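Local coordinates for Lmo2470 protein (Listeria monocytogenes EGD-e, PDB 5HL3), which is a calcium-binding, leucine-rich-repeat internalin (InlP) that interacts with the host protein afadin and facilitates crossing of the basement membrane, at residues Gly267-Gln272 with Cys352-Asn357; Thr302-Gly307 with Lys337-Tyr342; Thr279-Leu284 with Gly321-Val326. One frame throughout, in Å; residues are numbered along the deposited sequence. Where two conformers were deposited one is given.

Contact 1. Residues Gly267-Gln272 with Cys352-Asn357; sequences GELPDQ and CSYDWN. With CA (calcium ion), chain H.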
# COMPACT_ATOMS: atom_id res chain seq x y z
N GLY A 267 -8.92 7.21 19.34
CA GLY A 267 -7.80 7.75 20.06
C GLY A 267 -7.95 7.62 21.54
O GLY A 267 -9.01 7.25 22.05
N GLU A 268 -6.86 7.93 22.22
CA GLU A 268 -6.79 7.90 23.68
C GLU A 268 -6.42 9.29 24.16
O GLU A 268 -5.49 9.93 23.62
CB GLU A 268 -5.71 6.91 24.15
CG GLU A 268 -5.86 5.47 23.67
CD GLU A 268 -7.06 4.69 24.24
OE1 GLU A 268 -7.32 4.70 25.47
OE2 GLU A 268 -7.68 3.96 23.45
N LEU A 269 -7.16 9.77 25.15
CA LEU A 269 -6.90 11.08 25.76
C LEU A 269 -6.23 10.90 27.13
O LEU A 269 -6.16 9.79 27.66
CB LEU A 269 -8.18 11.92 25.82
CG LEU A 269 -8.99 11.95 24.54
CD1 LEU A 269 -10.23 12.80 24.70
CD2 LEU A 269 -8.13 12.44 23.39
N PRO A 270 -5.73 12.00 27.73
CA PRO A 270 -5.02 11.83 29.00
C PRO A 270 -5.88 11.36 30.17
O PRO A 270 -7.08 11.66 30.25
CB PRO A 270 -4.47 13.26 29.26
CG PRO A 270 -4.36 13.86 27.90
CD PRO A 270 -5.60 13.38 27.22
N ASP A 271 -5.27 10.61 31.08
CA ASP A 271 -5.92 10.25 32.34
C ASP A 271 -6.31 11.54 33.09
O ASP A 271 -5.56 12.51 33.06
CB ASP A 271 -4.98 9.45 33.26
CG ASP A 271 -4.52 8.12 32.68
OD1 ASP A 271 -5.19 7.54 31.81
OD2 ASP A 271 -3.43 7.67 33.10
N GLN A 272 -7.43 11.50 33.78
CA GLN A 272 -7.79 12.58 34.68
C GLN A 272 -8.21 12.07 36.05
O GLN A 272 -8.72 10.97 36.17
CB GLN A 272 -8.94 13.41 34.11
CG GLN A 272 -8.58 14.16 32.86
CD GLN A 272 -9.63 15.21 32.52
OE1 GLN A 272 -10.10 15.94 33.41
NE2 GLN A 272 -10.02 15.29 31.26
N CYS A 352 -16.02 8.61 14.91
CA CYS A 352 -14.81 9.12 15.54
C CYS A 352 -14.99 8.97 17.04
O CYS A 352 -15.93 9.53 17.59
CB CYS A 352 -14.53 10.56 15.14
SG CYS A 352 -14.07 10.78 13.40
N SER A 353 -14.14 8.18 17.70
CA SER A 353 -14.36 7.81 19.11
C SER A 353 -13.08 7.88 19.91
O SER A 353 -12.06 7.34 19.50
CB SER A 353 -14.89 6.37 19.16
OG SER A 353 -14.99 5.89 20.51
N TYR A 354 -13.14 8.57 21.05
CA TYR A 354 -11.98 8.86 21.89
C TYR A 354 -12.26 8.42 23.31
O TYR A 354 -13.24 8.84 23.91
CB TYR A 354 -11.62 10.35 21.81
CG TYR A 354 -11.13 10.68 20.42
CD1 TYR A 354 -12.02 10.95 19.39
CD2 TYR A 354 -9.78 10.55 20.12
CE1 TYR A 354 -11.55 11.14 18.10
CE2 TYR A 354 -9.31 10.78 18.83
CZ TYR A 354 -10.20 11.04 17.83
OH TYR A 354 -9.76 11.20 16.51
N ASP A 355 -11.32 7.68 23.88
CA ASP A 355 -11.46 7.08 25.20
C ASP A 355 -10.47 7.67 26.19
O ASP A 355 -9.36 8.03 25.79
CB ASP A 355 -11.12 5.60 25.11
CG ASP A 355 -11.98 4.84 24.16
OD1 ASP A 355 -13.00 5.35 23.67
OD2 ASP A 355 -11.60 3.68 23.92
N TRP A 356 -10.81 7.66 27.47
CA TRP A 356 -9.83 8.02 28.52
C TRP A 356 -10.31 7.48 29.84
O TRP A 356 -11.48 7.16 30.01
CB TRP A 356 -9.55 9.54 28.57
CG TRP A 356 -10.65 10.41 29.15
CD1 TRP A 356 -10.65 10.98 30.39
CD2 TRP A 356 -11.85 10.86 28.50
NE1 TRP A 356 -11.79 11.73 30.56
CE2 TRP A 356 -12.54 11.67 29.42
CE3 TRP A 356 -12.43 10.64 27.25
CZ2 TRP A 356 -13.75 12.25 29.13
CZ3 TRP A 356 -13.65 11.24 26.97
CH2 TRP A 356 -14.30 12.02 27.92
N ASN A 357 -9.38 7.39 30.76
CA ASN A 357 -9.66 6.89 32.12
C ASN A 357 -9.77 8.02 33.11
O ASN A 357 -8.99 8.97 33.09
CB ASN A 357 -8.56 5.92 32.57
CG ASN A 357 -8.55 4.62 31.79
OD1 ASN A 357 -9.56 4.23 31.21
ND2 ASN A 357 -7.39 3.96 31.74
CA CA H . -14.31 4.23 22.08
O HOH W 1 -9.09 2.27 24.57
O HOH W 2 -6.73 7.94 29.66
O HOH W 3 -12.39 4.56 20.54
O HOH W 4 -13.11 2.14 22.20
O HOH W 5 -15.71 3.01 20.71
O HOH W 6 -15.35 2.93 23.85

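Contact 2. Residues Thr302-Gly307 with Lys337-Tyr342; sequences TGEYIG and KLDVSY. With CA (calcium ion), chain H.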
# COMPACT_ATOMS: atom_id res chain seq x y z
N THR A 302 -21.57 12.72 21.46
CA THR A 302 -22.10 11.92 22.57
C THR A 302 -20.99 11.49 23.52
O THR A 302 -19.84 11.44 23.16
CB THR A 302 -22.80 10.66 22.01
OG1 THR A 302 -21.84 9.80 21.38
CG2 THR A 302 -23.90 11.04 21.06
N GLY A 303 -21.39 11.23 24.75
CA GLY A 303 -20.47 10.77 25.80
C GLY A 303 -21.09 9.63 26.54
O GLY A 303 -22.31 9.53 26.64
N GLU A 304 -20.25 8.75 27.09
CA GLU A 304 -20.72 7.60 27.83
C GLU A 304 -19.63 7.09 28.73
O GLU A 304 -18.46 7.46 28.57
CB GLU A 304 -21.16 6.50 26.87
CG GLU A 304 -20.02 5.93 26.04
CD GLU A 304 -20.46 5.04 24.90
OE1 GLU A 304 -21.58 5.20 24.40
OE2 GLU A 304 -19.64 4.22 24.44
N TYR A 305 -20.00 6.26 29.70
CA TYR A 305 -19.01 5.53 30.48
C TYR A 305 -19.32 4.05 30.39
O TYR A 305 -20.48 3.65 30.25
CB TYR A 305 -18.84 6.05 31.90
CG TYR A 305 -19.94 5.75 32.88
CD1 TYR A 305 -21.12 6.49 32.89
CD2 TYR A 305 -19.76 4.77 33.86
CE1 TYR A 305 -22.10 6.25 33.83
CE2 TYR A 305 -20.74 4.53 34.80
CZ TYR A 305 -21.91 5.26 34.77
OH TYR A 305 -22.86 4.99 35.74
N ILE A 306 -18.26 3.25 30.48
CA ILE A 306 -18.29 1.83 30.13
C ILE A 306 -17.94 1.03 31.33
O ILE A 306 -16.79 1.05 31.77
CB ILE A 306 -17.27 1.51 28.99
CG1 ILE A 306 -17.51 2.38 27.73
CG2 ILE A 306 -17.22 0.01 28.68
CD1 ILE A 306 -16.65 3.64 27.64
N GLY A 307 -18.94 0.38 31.90
CA GLY A 307 -18.75 -0.50 33.05
C GLY A 307 -19.33 -1.85 32.65
O GLY A 307 -19.03 -2.37 31.56
N LYS A 337 -14.03 4.30 32.71
CA LYS A 337 -13.61 4.38 31.30
C LYS A 337 -14.64 5.26 30.59
O LYS A 337 -15.81 4.88 30.52
CB LYS A 337 -13.59 3.02 30.67
CG LYS A 337 -12.58 2.06 31.25
CD LYS A 337 -12.37 0.84 30.36
CE LYS A 337 -13.59 -0.07 30.30
NZ LYS A 337 -14.14 -0.49 31.61
N LEU A 338 -14.20 6.42 30.11
CA LEU A 338 -15.07 7.38 29.41
C LEU A 338 -14.81 7.34 27.90
O LEU A 338 -13.71 7.01 27.46
CB LEU A 338 -14.86 8.82 29.91
CG LEU A 338 -15.72 9.25 31.11
CD1 LEU A 338 -15.57 8.34 32.31
CD2 LEU A 338 -15.47 10.71 31.50
N ASP A 339 -15.84 7.68 27.14
CA ASP A 339 -15.78 7.74 25.67
C ASP A 339 -16.56 8.93 25.19
O ASP A 339 -17.67 9.17 25.68
CB ASP A 339 -16.36 6.48 25.05
CG ASP A 339 -16.64 6.62 23.57
OD1 ASP A 339 -17.48 7.44 23.13
OD2 ASP A 339 -16.08 5.84 22.84
N VAL A 340 -15.97 9.73 24.29
CA VAL A 340 -16.69 10.75 23.54
C VAL A 340 -16.61 10.35 22.07
O VAL A 340 -15.53 10.05 21.55
CB VAL A 340 -16.12 12.16 23.76
CG1 VAL A 340 -16.58 13.15 22.69
CG2 VAL A 340 -16.57 12.69 25.09
N SER A 341 -17.77 10.35 21.43
CA SER A 341 -17.87 9.95 20.03
C SER A 341 -18.61 11.02 19.23
O SER A 341 -19.52 11.68 19.75
CB SER A 341 -18.57 8.61 19.91
OG SER A 341 -17.72 7.55 20.39
N TYR A 342 -18.23 11.17 17.97
CA TYR A 342 -18.89 12.10 17.07
C TYR A 342 -18.77 11.56 15.64
O TYR A 342 -18.12 10.54 15.37
CB TYR A 342 -18.31 13.51 17.23
CG TYR A 342 -16.90 13.66 16.74
CD1 TYR A 342 -15.79 13.40 17.59
CD2 TYR A 342 -16.65 14.00 15.41
CE1 TYR A 342 -14.52 13.53 17.11
CE2 TYR A 342 -15.37 14.13 14.95
CZ TYR A 342 -14.30 13.87 15.78
OH TYR A 342 -13.02 13.97 15.31
CA CA H . -14.31 4.23 22.08
O HOH W 7 -20.13 8.26 23.21
O HOH W 8 -16.19 2.64 33.69
O HOH W 3 -12.39 4.56 20.54
O HOH W 5 -15.71 3.01 20.71
O HOH W 6 -15.35 2.93 23.85
O HOH W 4 -13.11 2.14 22.20

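Contact 3. Residues Thr279-Leu284 with Gly321-Val326; sequences TCTIDL and GNTITV. With CA (calcium ion), chain G.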
# COMPACT_ATOMS: atom_id res chain seq x y z
N THR A 279 -17.69 17.69 36.88
CA THR A 279 -17.83 17.26 35.50
C THR A 279 -16.40 16.97 34.98
O THR A 279 -15.42 17.09 35.73
CB THR A 279 -18.51 18.33 34.63
OG1 THR A 279 -17.75 19.55 34.68
CG2 THR A 279 -19.90 18.59 35.09
N CYS A 280 -16.27 16.60 33.72
CA CYS A 280 -14.97 16.29 33.15
C CYS A 280 -14.88 16.92 31.76
O CYS A 280 -15.73 16.67 30.90
CB CYS A 280 -14.81 14.78 33.09
SG CYS A 280 -13.19 14.25 32.53
N THR A 281 -13.84 17.73 31.56
CA THR A 281 -13.66 18.45 30.31
C THR A 281 -12.42 17.95 29.60
O THR A 281 -11.41 17.66 30.23
CB THR A 281 -13.59 19.97 30.60
OG1 THR A 281 -14.84 20.38 31.17
CG2 THR A 281 -13.31 20.76 29.36
N ILE A 282 -12.50 17.84 28.28
CA ILE A 282 -11.41 17.38 27.44
C ILE A 282 -11.11 18.36 26.31
O ILE A 282 -11.99 19.10 25.85
CB ILE A 282 -11.71 15.98 26.77
CG1 ILE A 282 -13.01 16.03 25.92
CG2 ILE A 282 -11.81 14.90 27.84
CD1 ILE A 282 -13.21 14.85 25.00
N ASP A 283 -9.87 18.30 25.85
CA ASP A 283 -9.45 18.90 24.59
C ASP A 283 -9.64 17.84 23.50
O ASP A 283 -9.44 16.64 23.74
CB ASP A 283 -7.97 19.31 24.64
CG ASP A 283 -7.68 20.41 25.59
OD1 ASP A 283 -8.56 21.22 25.92
OD2 ASP A 283 -6.50 20.47 26.04
N LEU A 284 -10.05 18.26 22.32
CA LEU A 284 -10.16 17.32 21.18
C LEU A 284 -10.01 18.08 19.89
O LEU A 284 -10.99 18.34 19.21
CB LEU A 284 -11.46 16.51 21.25
CG LEU A 284 -11.58 15.30 20.31
CD1 LEU A 284 -10.40 14.38 20.44
CD2 LEU A 284 -12.90 14.58 20.57
N GLY A 321 -13.96 28.03 23.86
CA GLY A 321 -12.69 27.51 24.33
C GLY A 321 -12.24 26.23 23.66
O GLY A 321 -11.21 25.69 24.02
N ASN A 322 -13.01 25.74 22.68
CA ASN A 322 -12.71 24.49 21.99
C ASN A 322 -12.47 23.32 22.95
O ASN A 322 -11.42 22.68 22.95
CB ASN A 322 -11.54 24.64 21.00
CG ASN A 322 -11.92 25.41 19.74
OD1 ASN A 322 -12.95 26.08 19.68
ND2 ASN A 322 -11.09 25.28 18.71
N THR A 323 -13.46 23.05 23.79
CA THR A 323 -13.39 21.89 24.69
C THR A 323 -14.75 21.21 24.66
O THR A 323 -15.72 21.74 24.10
CB THR A 323 -13.05 22.29 26.15
OG1 THR A 323 -14.07 23.13 26.65
CG2 THR A 323 -11.71 23.02 26.28
N ILE A 324 -14.81 20.02 25.24
CA ILE A 324 -16.02 19.23 25.35
C ILE A 324 -16.16 18.81 26.80
O ILE A 324 -15.19 18.35 27.40
CB ILE A 324 -15.99 17.99 24.43
CG1 ILE A 324 -15.89 18.42 22.97
CG2 ILE A 324 -17.21 17.11 24.66
CD1 ILE A 324 -15.62 17.28 22.00
N THR A 325 -17.36 18.94 27.37
CA THR A 325 -17.59 18.59 28.78
C THR A 325 -18.57 17.44 28.89
O THR A 325 -19.64 17.48 28.30
CB THR A 325 -18.10 19.80 29.58
OG1 THR A 325 -17.08 20.81 29.56
CG2 THR A 325 -18.40 19.42 31.00
N VAL A 326 -18.18 16.40 29.63
CA VAL A 326 -19.04 15.26 29.92
C VAL A 326 -19.49 15.39 31.36
O VAL A 326 -18.68 15.62 32.26
CB VAL A 326 -18.31 13.94 29.69
CG1 VAL A 326 -19.24 12.75 29.96
CG2 VAL A 326 -17.78 13.89 28.29
CA CA G . -14.33 27.31 18.31
O HOH W 9 -8.78 23.57 23.93
O HOH W 10 -9.86 21.01 21.45
O HOH W 11 -12.93 28.94 19.11
O HOH W 12 -13.80 28.74 16.13
O HOH W 13 -16.06 29.02 17.87
O HOH W 14 -13.80 25.85 16.59

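Contact 1. Residues Gly267-Gln272 with Cys352-Asn357
Ser353 takes the N-H of Gly267 on its carbonyl, a weak and bent bond, while its hydroxyl OG turns to the calcium ion 2.4 Å away. With OG anti to the backbone N (chi1 173°), the side chain is directed at the metal. The Tyr354 ring meets the Gly267 backbone obliquely, CD2 3.4 Å from Gly267 CA, and Tyr354 CB meets Leu269 CD1. The ring's hydroxyl goes on to the carbonyl of Leu249. Both backbone groups of Asp355 turn to the same neighbour: its N-H reaches Gly267 O, and its O accepts from Leu269 N at 2.9 Å. Its carboxylate is divided, OD1 binding calcium at 2.3 Å and OD2 accepting hydrogen bonds from two waters. In the conformer given, one of those waters also lies close to Glu268 OE2 and may link the two carboxylates, whose planes are 87° apart. Trp356 sets its CB 3.9 Å from Leu269 CB, and its CE3 meets Leu269 CD1. Asn357 resumes the backbone pairing, O accepting from Gln272 N at 3.1 Å, and one water joins Asn357 N, Leu269 O and Asp271 OD1. Strand 265-274 thus runs parallel to strand 350-360 along one margin of the mixed sheet; strand 334-345 pairs with the other side of 350-360, and strand 280-283 packs on Leu269 and Trp356.

Contact 2. Residues Thr302-Gly307 with Lys337-Tyr342
Glu304 and Asp339 face each other as a hydrogen-bonded antiparallel pair, Glu304 N to Asp339 O and Asp339 N to Glu304 O both 3.0 Å. From Asp339 CB outward, CB itself lies 3.8 Å from Glu304 CG and also meets Ile306 CD1. CG comes next, anti to the backbone N (chi1 166°), with Glu304 OE2 alongside. OD1 accepts a hydrogen bond from Ser341 OG at 2.8 Å on its syn lone pair, and another from a water that also touches Thr302 OG1, itself hydrogen-bonded to His344 NE2. OD2, at the tip, binds the calcium ion at 2.5 Å. The two carboxylates run side by side with Glu304 OE2 4.1 Å from Asp339 OD1, a closeness the metal probably makes tolerable; Glu304 OE1 is held by Gln312. Lys337 bends back at chi3 and chi4 to bring NZ to Ile306 O at 3.1 Å, from above the carbonyl plane, while a water links that same oxygen to Lys337 N. Hydrogen-bonded pairs at Thr302-Ser341 and Glu304-Asp339, with the non-hydrogen-bonded pair Gly303-Val340 between them, make a regular antiparallel sheet, here carrying on one face a calcium site that Ser353 and Asp355 of the adjoining strand complete.

Contact 3. Residues Thr279-Leu284 with Gly321-Val326
Cys280-Asp283 and Thr323-Val326 form the antiparallel pair at the margin of the mixed sheet. Cys280 and Val326 exchange two backbone bonds, Val326 N to Cys280 O being 2.8 Å, and Ile282 and Ile324 do the same. Between them, at the non-hydrogen-bonded pair, Thr281 OG1 meets Thr325 OG1 at 2.8 Å in a hydroxyl-hydroxyl hydrogen bond. Both threonines hold OG1 beside the backbone N (chi1 -62° and -63°), which brings the two oxygens together across the strands. Asn318 ND2 also bonds to Thr325 OG1 and to Thr323 OG1. Strand 323-326 starts against Asn318 with a G1 beta bulge at Asn322 and Thr323. On the threonine face Thr281 CG2 presses on Thr323 CB at 3.6 Å, and Asp283 OD1 lies against the Thr323 methyl CG2. On the other face, shared with Cys280 and Val326, Ile282 CG1 comes within 3.9 Å of Ile324 CB. From beyond the strand Leu284, the N-cap residue of helix 285-292, brings CD2 to 4.1 Å from Ile324 CD1. Beside it, a water accepts from Leu284 N and donates to Asn322 O at 2.7 Å. Asn322 turns OD1 to a calcium ion 2.3 Å away, which four waters and Glu319 O also bind. Threonines and Asp283 on one face, Cys280, Ile282, Ile324 and Val326 on the other, form an amphipathic edge pair, consistent with the E-set (immunoglobulin-like) relationship of this domain.

Contacts 1 and 2 share one calcium ion: Ser353 and Asp355 come from 352-357, Asp339 from 337-342, and four waters complete the shell. Their centres are 9 Å apart, and the neighbouring strands are stitched by Trp356 O with Leu338 N, 2.8 Å. Contact 3 binds a different calcium and approaches the other two by one polar bond, Gln272 NE2 to Thr281 O at 2.9 Å, and otherwise by apolar packing: Trp356 CZ2 lies 3.5 Å from Ile282 CG2, and Val340 CG2 meets Val326 CG2 at 3.6 Å. Trp356 and Val340 therefore sit between the contacts, in a core that 279-284 and 321-326 close over, while the calcium shared by contacts 1 and 2 lies on the other face of the sheet, with Asp339.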